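Local coordinates for protein probable starch synthase 4, chloroplastic/amyloplastic (PDB 6GNE) that belongs to the starch synthase family of GT-B-fold glycosyltransferases and binds adenosine-5'-diphosphate and glycan, at residues Asp54-Tyr58 with Asp59-Asp63; Ser186-Ser190 with Cys191-Val195. One frame throughout, in Å; residues are numbered along the deposited sequence.

Contact 1 of 2, residues Asp54-Tyr58 with Asp59-Asp63; sequences DCMQY and DRVRD
Tyr-58 and Val-61 close a tight local turn, the backbone N of Val-61 giving a hydrogen bond of 3.2 Å to the carbonyl O of Tyr-58. CB of Val-61 lies 3.4 Å from Tyr-58 O, and a water that donates to this oxygen also donates to Val-61 O, so that two donors grip the Tyr-58 carbonyl. The phenol ring itself leans back onto its own segment, where CG of Met-56 covers one face, displaced toward the rim. The Met-56 chain then bends at its thioether and brings CE to 4.2 Å from CG2 of Val-61, the two side chains meeting nearly at right angles.

Asp-59 and Arg-60 occupy the two middle positions of the turn. The Asp-59 carboxylate lies beside the Gln-57 amide, their planes 26° apart, yet NE2 of Gln-57 is badly directed for a bond to OD1. With CG anti to the backbone N (chi1 -163°) and the chain extended beyond it, Gln-57 instead sends NE2 to a second water at 2.8 Å. That water also accepts the N-H of Arg-60 and donates to Gln-57 O at 2.7 Å, a three-way bridge that probably limits the swing of the amide. NH1 of Arg-62 gives a hydrogen bond of 3.2 Å to Asp-59 O, from above the carbonyl plane.

Backbone hydrogen bonds pair Gln-57 with Val-22 and Arg-62 with Thr-88, on either flank of the turn in sequence. Tyr-58 to Val-61 form a beta turn, with Asp-59 and Arg-60 near type I backbone angles and the end CA atoms of Tyr-58 and Val-61 5.6 Å apart; it delivers the chain into the short strand 61-62 of the sheet in the N-terminal half of the GT-B fold.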
ATOM      1  N   ASP A  54     -12.924 -15.377  -1.444  1.00 48.81           N
ATOM      2  CA  ASP A  54     -13.175 -16.373  -0.402  1.00 50.75           C
ATOM      3  C   ASP A  54     -12.316 -16.131   0.857  1.00 49.19           C
ATOM      4  O   ASP A  54     -12.733 -16.456   1.989  1.00 50.73           O
ATOM      5  CB  ASP A  54     -12.942 -17.788  -0.946  1.00 52.81           C
ATOM      6  CG  ASP A  54     -11.535 -17.985  -1.546  1.00 53.14           C
ATOM      7  OD1 ASP A  54     -10.726 -17.018  -1.738  1.00 52.30           O
ATOM      8  OD2 ASP A  54     -11.230 -19.147  -1.840  1.00 55.06           O
ATOM      9  N   CYS A  55     -11.124 -15.564   0.660  1.00 45.98           N
ATOM     10  CA  CYS A  55     -10.185 -15.362   1.744  1.00 45.17           C
ATOM     11  C   CYS A  55     -10.325 -13.987   2.382  1.00 44.25           C
ATOM     12  O   CYS A  55      -9.403 -13.524   3.051  1.00 43.62           O
ATOM     13  CB  CYS A  55      -8.745 -15.621   1.246  1.00 43.65           C
ATOM     14  SG  CYS A  55      -8.197 -14.629  -0.172  1.00 41.87           S
ATOM     15  N   MET A  56     -11.460 -13.319   2.184  1.00 45.93           N
ATOM     16  CA  MET A  56     -11.670 -11.997   2.780  1.00 46.17           C
ATOM     17  C   MET A  56     -11.866 -12.084   4.287  1.00 46.02           C
ATOM     18  O   MET A  56     -12.200 -13.133   4.820  1.00 47.89           O
ATOM     19  CB  MET A  56     -12.838 -11.267   2.105  1.00 47.41           C
ATOM     20  CG  MET A  56     -14.264 -11.774   2.460  1.00 50.17           C
ATOM     21  SD  MET A  56     -15.583 -10.976   1.502  1.00 49.54           S
ATOM     22  CE  MET A  56     -16.502  -9.999   2.690  1.00 50.58           C
ATOM     23  N   GLN A  57     -11.601 -10.977   4.959  1.00 45.82           N
ATOM     24  CA  GLN A  57     -11.672 -10.896   6.401  1.00 47.43           C
ATOM     25  C   GLN A  57     -13.055 -10.343   6.800  1.00 48.10           C
ATOM     26  O   GLN A  57     -13.330  -9.158   6.646  1.00 45.61           O
ATOM     27  CB  GLN A  57     -10.541 -10.014   6.916  1.00 48.18           C
ATOM     28  CG  GLN A  57     -10.241 -10.176   8.416  1.00 51.01           C
ATOM     29  CD  GLN A  57      -9.651  -8.910   9.053  1.00 50.59           C
ATOM     30  OE1 GLN A  57      -8.431  -8.819   9.221  1.00 50.98           O
ATOM     31  NE2 GLN A  57     -10.503  -7.925   9.389  1.00 50.23           N
ATOM     32  N   TYR A  58     -13.894 -11.207   7.366  1.00 50.06           N
ATOM     33  CA  TYR A  58     -15.295 -10.926   7.599  1.00 52.52           C
ATOM     34  C   TYR A  58     -15.618  -9.947   8.715  1.00 54.08           C
ATOM     35  O   TYR A  58     -16.697  -9.350   8.698  1.00 54.54           O
ATOM     36  CB  TYR A  58     -16.099 -12.234   7.758  1.00 54.23           C
ATOM     37  CG  TYR A  58     -16.407 -12.818   6.410  1.00 55.20           C
ATOM     38  CD1 TYR A  58     -17.407 -12.255   5.608  1.00 56.53           C
ATOM     39  CD2 TYR A  58     -15.642 -13.866   5.875  1.00 54.91           C
ATOM     40  CE1 TYR A  58     -17.657 -12.738   4.328  1.00 57.90           C
ATOM     41  CE2 TYR A  58     -15.912 -14.384   4.605  1.00 56.58           C
ATOM     42  CZ  TYR A  58     -16.912 -13.798   3.818  1.00 57.81           C
ATOM     43  OH  TYR A  58     -17.230 -14.251   2.549  1.00 58.84           O
ATOM     44  N   ASP A  59     -14.682  -9.676   9.616  1.00 56.14           N
ATOM     45  CA  ASP A  59     -15.128  -9.224  10.931  1.00 60.42           C
ATOM     46  C   ASP A  59     -15.342  -7.742  11.114  1.00 60.74           C
ATOM     47  O   ASP A  59     -15.883  -7.344  12.148  1.00 63.42           O
ATOM     48  CB  ASP A  59     -14.324  -9.868  12.077  1.00 62.44           C
ATOM     49  CG  ASP A  59     -12.888  -9.652  11.968  1.00 60.22           C
ATOM     50  OD1 ASP A  59     -12.557  -8.455  11.966  1.00 60.24           O
ATOM     51  OD2 ASP A  59     -12.104 -10.668  11.946  1.00 61.28           O
ATOM     52  N   ARG A  60     -14.996  -6.927  10.120  1.00 60.45           N
ATOM     53  CA  ARG A  60     -15.334  -5.509  10.164  1.00 60.35           C
ATOM     54  C   ARG A  60     -16.384  -5.156   9.125  1.00 56.70           C
ATOM     55  O   ARG A  60     -16.685  -3.976   8.938  1.00 54.64           O
ATOM     56  CB  ARG A  60     -14.067  -4.667  10.000  1.00 62.34           C
ATOM     57  CG  ARG A  60     -12.916  -5.131  10.905  1.00 65.65           C
ATOM     58  CD  ARG A  60     -13.200  -4.892  12.387  1.00 71.21           C
ATOM     59  NE  ARG A  60     -12.948  -3.486  12.780  1.00 75.73           N
ATOM     60  CZ  ARG A  60     -13.350  -2.908  13.917  1.00 81.35           C
ATOM     61  NH1 ARG A  60     -14.013  -3.590  14.859  1.00 83.80           N
ATOM     62  NH2 ARG A  60     -13.075  -1.623  14.122  1.00 83.21           N
ATOM     63  N   VAL A  61     -16.983  -6.184   8.526  1.00 55.37           N
ATOM     64  CA  VAL A  61     -17.995  -6.009   7.510  1.00 54.37           C
ATOM     65  C   VAL A  61     -19.316  -5.978   8.226  1.00 54.85           C
ATOM     66  O   VAL A  61     -19.682  -6.950   8.816  1.00 57.35           O
ATOM     67  CB  VAL A  61     -17.958  -7.156   6.488  1.00 54.13           C
ATOM     68  CG1 VAL A  61     -18.988  -6.935   5.387  1.00 56.59           C
ATOM     69  CG2 VAL A  61     -16.584  -7.272   5.848  1.00 51.49           C
ATOM     70  N   ARG A  62     -20.027  -4.859   8.144  1.00 55.35           N
ATOM     71  CA  ARG A  62     -21.387  -4.724   8.660  1.00 57.51           C
ATOM     72  C   ARG A  62     -22.407  -4.940   7.551  1.00 57.43           C
ATOM     73  O   ARG A  62     -22.126  -4.657   6.376  1.00 54.67           O
ATOM     74  CB  ARG A  62     -21.606  -3.316   9.222  1.00 59.39           C
ATOM     75  CG  ARG A  62     -20.537  -2.799  10.159  1.00 60.29           C
ATOM     76  CD  ARG A  62     -20.523  -3.523  11.488  1.00 65.62           C
ATOM     77  NE  ARG A  62     -19.310  -3.143  12.195  1.00 68.99           N
ATOM     78  CZ  ARG A  62     -18.313  -3.953  12.589  1.00 69.94           C
ATOM     79  NH1 ARG A  62     -18.335  -5.273  12.408  1.00 69.92           N
ATOM     80  NH2 ARG A  62     -17.273  -3.408  13.202  1.00 70.95           N
ATOM     81  N   ASP A  63     -23.598  -5.412   7.921  1.00 59.03           N
ATOM     82  CA  ASP A  63     -24.730  -5.510   7.004  1.00 61.08           C
ATOM     83  C   ASP A  63     -24.368  -6.134   5.662  1.00 58.63           C
ATOM     84  O   ASP A  63     -24.741  -5.626   4.637  1.00 59.04           O
ATOM     85  CB  ASP A  63     -25.368  -4.124   6.766  1.00 63.66           C
ATOM     86  CG  ASP A  63     -25.560  -3.335   8.029  1.00 66.32           C
ATOM     87  OD1 ASP A  63     -26.466  -3.678   8.793  1.00 70.41           O
ATOM     88  OD2 ASP A  63     -24.825  -2.346   8.243  1.00 68.91           O
TER
HETATM   89  O   HOH W   1     -12.943  -7.041   8.293  1.00 34.90           O
HETATM   90  O   HOH W   2     -18.973  -9.557  10.029  1.00 41.10           O

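Contact 2 of 2, residues Ser186-Ser190 with Cys191-Val195; sequences SELGS and CGLDV
Leu-188, Gly-189 and Ser-190 meet the residues that follow them directly, whereas Glu-187, just before, is linked to Cys-191 through a water. That water donates to Glu-187 O at 2.9 Å and accepts the N-H of Cys-191 at 2.8 Å; its further bond to Leu-188 O is weak.

Leu-188 makes the apolar part of the contact. Its CG stands anti to the backbone N (chi1 -160°), which carries CD1 to 3.8 Å from CD1 of Leu-193, one methyl against another. CB of Leu-193 lies 3.6 Å from Leu-188 O. SG of Cys-191, set between its backbone N and carbonyl carbon (chi1 62°), comes to 3.5 Å from that same Leu-188 O. Phe-151 and Met-204 touch Leu-188 from outside, while Pro-154 and Leu-155 of helix 152-160 touch Leu-193.

Gly-189 begins a type I beta turn that ends at Gly-192. Its O accepts the Gly-192 N-H at 3.2 Å, and its CA makes a nearly straight CA-H...O contact of 3.5 Å with Leu-193 O. CG2 of Val-195 lies against the same glycine, 3.8 Å from Gly-189 N.

Ser-190 is second in the turn, and its OG is hydrogen-bonded to Asp-76 OD1; next to it, Cys-191 O accepts a bond from NH1 of Arg-126, and farther on OD1 of Asp-194 caps helix 195-198 at Gln-197 N. The chemistry implies a bend whose backbone is satisfied from several directions, by the turn bond, by the bridging water and by outside partners in Asp-76 and Arg-126, while the methyl groups of Leu-188, Leu-193 and Val-195 supply its apolar contacts.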
ATOM      1  N   SER A 186      -3.365 -11.409 -27.331  1.00 85.33           N
ATOM      2  CA  SER A 186      -4.547 -12.296 -27.413  1.00 86.56           C
ATOM      3  C   SER A 186      -5.441 -12.192 -26.186  1.00 85.27           C
ATOM      4  O   SER A 186      -6.664 -12.139 -26.303  1.00 85.73           O
ATOM      5  CB  SER A 186      -4.131 -13.770 -27.541  1.00 87.63           C
ATOM      6  OG  SER A 186      -2.852 -13.963 -28.128  1.00 88.06           O
ATOM      7  N   GLU A 187      -4.798 -12.163 -25.020  1.00 83.54           N
ATOM      8  CA  GLU A 187      -5.482 -12.123 -23.736  1.00 82.03           C
ATOM      9  C   GLU A 187      -6.261 -10.840 -23.428  1.00 78.38           C
ATOM     10  O   GLU A 187      -7.142 -10.859 -22.555  1.00 79.52           O
ATOM     11  CB  GLU A 187      -4.485 -12.398 -22.587  1.00 82.92           C
ATOM     12  CG  GLU A 187      -3.928 -13.820 -22.625  1.00 86.43           C
ATOM     13  CD  GLU A 187      -3.628 -14.368 -21.247  1.00 87.57           C
ATOM     14  OE1 GLU A 187      -2.464 -14.761 -21.056  1.00 88.87           O
ATOM     15  OE2 GLU A 187      -4.543 -14.389 -20.367  1.00 88.16           O
ATOM     16  N   LEU A 188      -5.935  -9.744 -24.110  1.00 74.93           N
ATOM     17  CA  LEU A 188      -6.660  -8.478 -23.931  1.00 71.70           C
ATOM     18  C   LEU A 188      -8.089  -8.521 -24.450  1.00 72.22           C
ATOM     19  O   LEU A 188      -8.930  -7.733 -23.998  1.00 70.11           O
ATOM     20  CB  LEU A 188      -5.923  -7.301 -24.591  1.00 70.76           C
ATOM     21  CG  LEU A 188      -6.318  -5.910 -24.083  1.00 68.25           C
ATOM     22  CD1 LEU A 188      -6.091  -5.743 -22.572  1.00 64.94           C
ATOM     23  CD2 LEU A 188      -5.617  -4.831 -24.875  1.00 68.65           C
ATOM     24  N   GLY A 189      -8.351  -9.417 -25.409  1.00 74.70           N
ATOM     25  CA  GLY A 189      -9.663  -9.527 -26.037  1.00 75.61           C
ATOM     26  C   GLY A 189     -10.725 -10.162 -25.145  1.00 74.14           C
ATOM     27  O   GLY A 189     -11.917  -9.985 -25.400  1.00 75.81           O
ATOM     28  N   SER A 190     -10.300 -10.905 -24.118  1.00 70.77           N
ATOM     29  CA  SER A 190     -11.236 -11.555 -23.210  1.00 70.03           C
ATOM     30  C   SER A 190     -12.247 -10.581 -22.593  1.00 68.42           C
ATOM     31  O   SER A 190     -13.453 -10.826 -22.640  1.00 70.34           O
ATOM     32  CB  SER A 190     -10.494 -12.333 -22.111  1.00 67.79           C
ATOM     33  OG  SER A 190      -9.771 -13.432 -22.628  1.00 68.91           O
ATOM     34  N   CYS A 191     -11.770  -9.468 -22.057  1.00 66.38           N
ATOM     35  CA  CYS A 191     -12.651  -8.513 -21.350  1.00 65.54           C
ATOM     36  C   CYS A 191     -13.491  -7.651 -22.288  1.00 66.36           C
ATOM     37  O   CYS A 191     -14.357  -6.915 -21.814  1.00 64.90           O
ATOM     38  CB  CYS A 191     -11.860  -7.613 -20.397  1.00 63.23           C
ATOM     39  SG  CYS A 191     -10.630  -6.567 -21.215  1.00 64.09           S
ATOM     40  N   GLY A 192     -13.241  -7.734 -23.600  1.00 68.36           N
ATOM     41  CA  GLY A 192     -14.055  -7.046 -24.617  1.00 69.36           C
ATOM     42  C   GLY A 192     -13.305  -6.011 -25.437  1.00 68.95           C
ATOM     43  O   GLY A 192     -13.872  -5.450 -26.392  1.00 69.79           O
ATOM     44  N   LEU A 193     -12.055  -5.739 -25.060  1.00 67.12           N
ATOM     45  CA  LEU A 193     -11.245  -4.721 -25.713  1.00 67.28           C
ATOM     46  C   LEU A 193     -10.777  -5.169 -27.086  1.00 69.94           C
ATOM     47  O   LEU A 193     -10.459  -6.335 -27.289  1.00 70.49           O
ATOM     48  CB  LEU A 193     -10.046  -4.364 -24.847  1.00 64.56           C
ATOM     49  CG  LEU A 193     -10.362  -3.589 -23.567  1.00 62.21           C
ATOM     50  CD1 LEU A 193      -9.107  -3.505 -22.700  1.00 59.56           C
ATOM     51  CD2 LEU A 193     -10.936  -2.200 -23.863  1.00 62.67           C
ATOM     52  N   ASP A 194     -10.729  -4.213 -28.010  1.00 72.32           N
ATOM     53  CA  ASP A 194     -10.339  -4.443 -29.400  1.00 75.83           C
ATOM     54  C   ASP A 194      -8.793  -4.512 -29.535  1.00 76.51           C
ATOM     55  O   ASP A 194      -8.095  -3.494 -29.431  1.00 74.54           O
ATOM     56  CB  ASP A 194     -10.913  -3.326 -30.270  1.00 76.68           C
ATOM     57  CG  ASP A 194     -10.888  -3.675 -31.717  1.00 79.77           C
ATOM     58  OD1 ASP A 194      -9.807  -3.623 -32.329  1.00 79.59           O
ATOM     59  OD2 ASP A 194     -11.955  -4.031 -32.244  1.00 82.59           O
ATOM     60  N   VAL A 195      -8.280  -5.714 -29.789  1.00 78.95           N
ATOM     61  CA  VAL A 195      -6.836  -5.979 -29.781  1.00 79.87           C
ATOM     62  C   VAL A 195      -6.116  -5.132 -30.841  1.00 82.96           C
ATOM     63  O   VAL A 195      -5.150  -4.428 -30.527  1.00 83.19           O
ATOM     64  CB  VAL A 195      -6.545  -7.496 -29.965  1.00 81.20           C
ATOM     65  CG1 VAL A 195      -5.043  -7.770 -30.092  1.00 81.21           C
ATOM     66  CG2 VAL A 195      -7.154  -8.298 -28.795  1.00 79.86           C
TER
HETATM   67  O   HOH W   3      -9.177  -9.364 -21.041  1.00 43.51           O

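In the fold
Contact 1 closes before contact 2 opens along the chain, and both fall within the starch synthase catalytic domain, part of the GT-B fold. Their centres lie about 32 Å apart and their nearest atoms about 20 Å, so they do not touch. Residues 54-63 lead from the loop after strand 45-51 into strand 61-62, both strands belonging to the ten-stranded mixed sheet. Residues 186-195 run from strand 183-184, in a separate two-stranded sheet, to helix 195-198. Each turn lies near a different ligand: the Gln-57 side chain is about 10 Å from bound adenosine-5'-diphosphate, and that of Leu-193 about 9 Å from a bound alpha-D-glucopyranose.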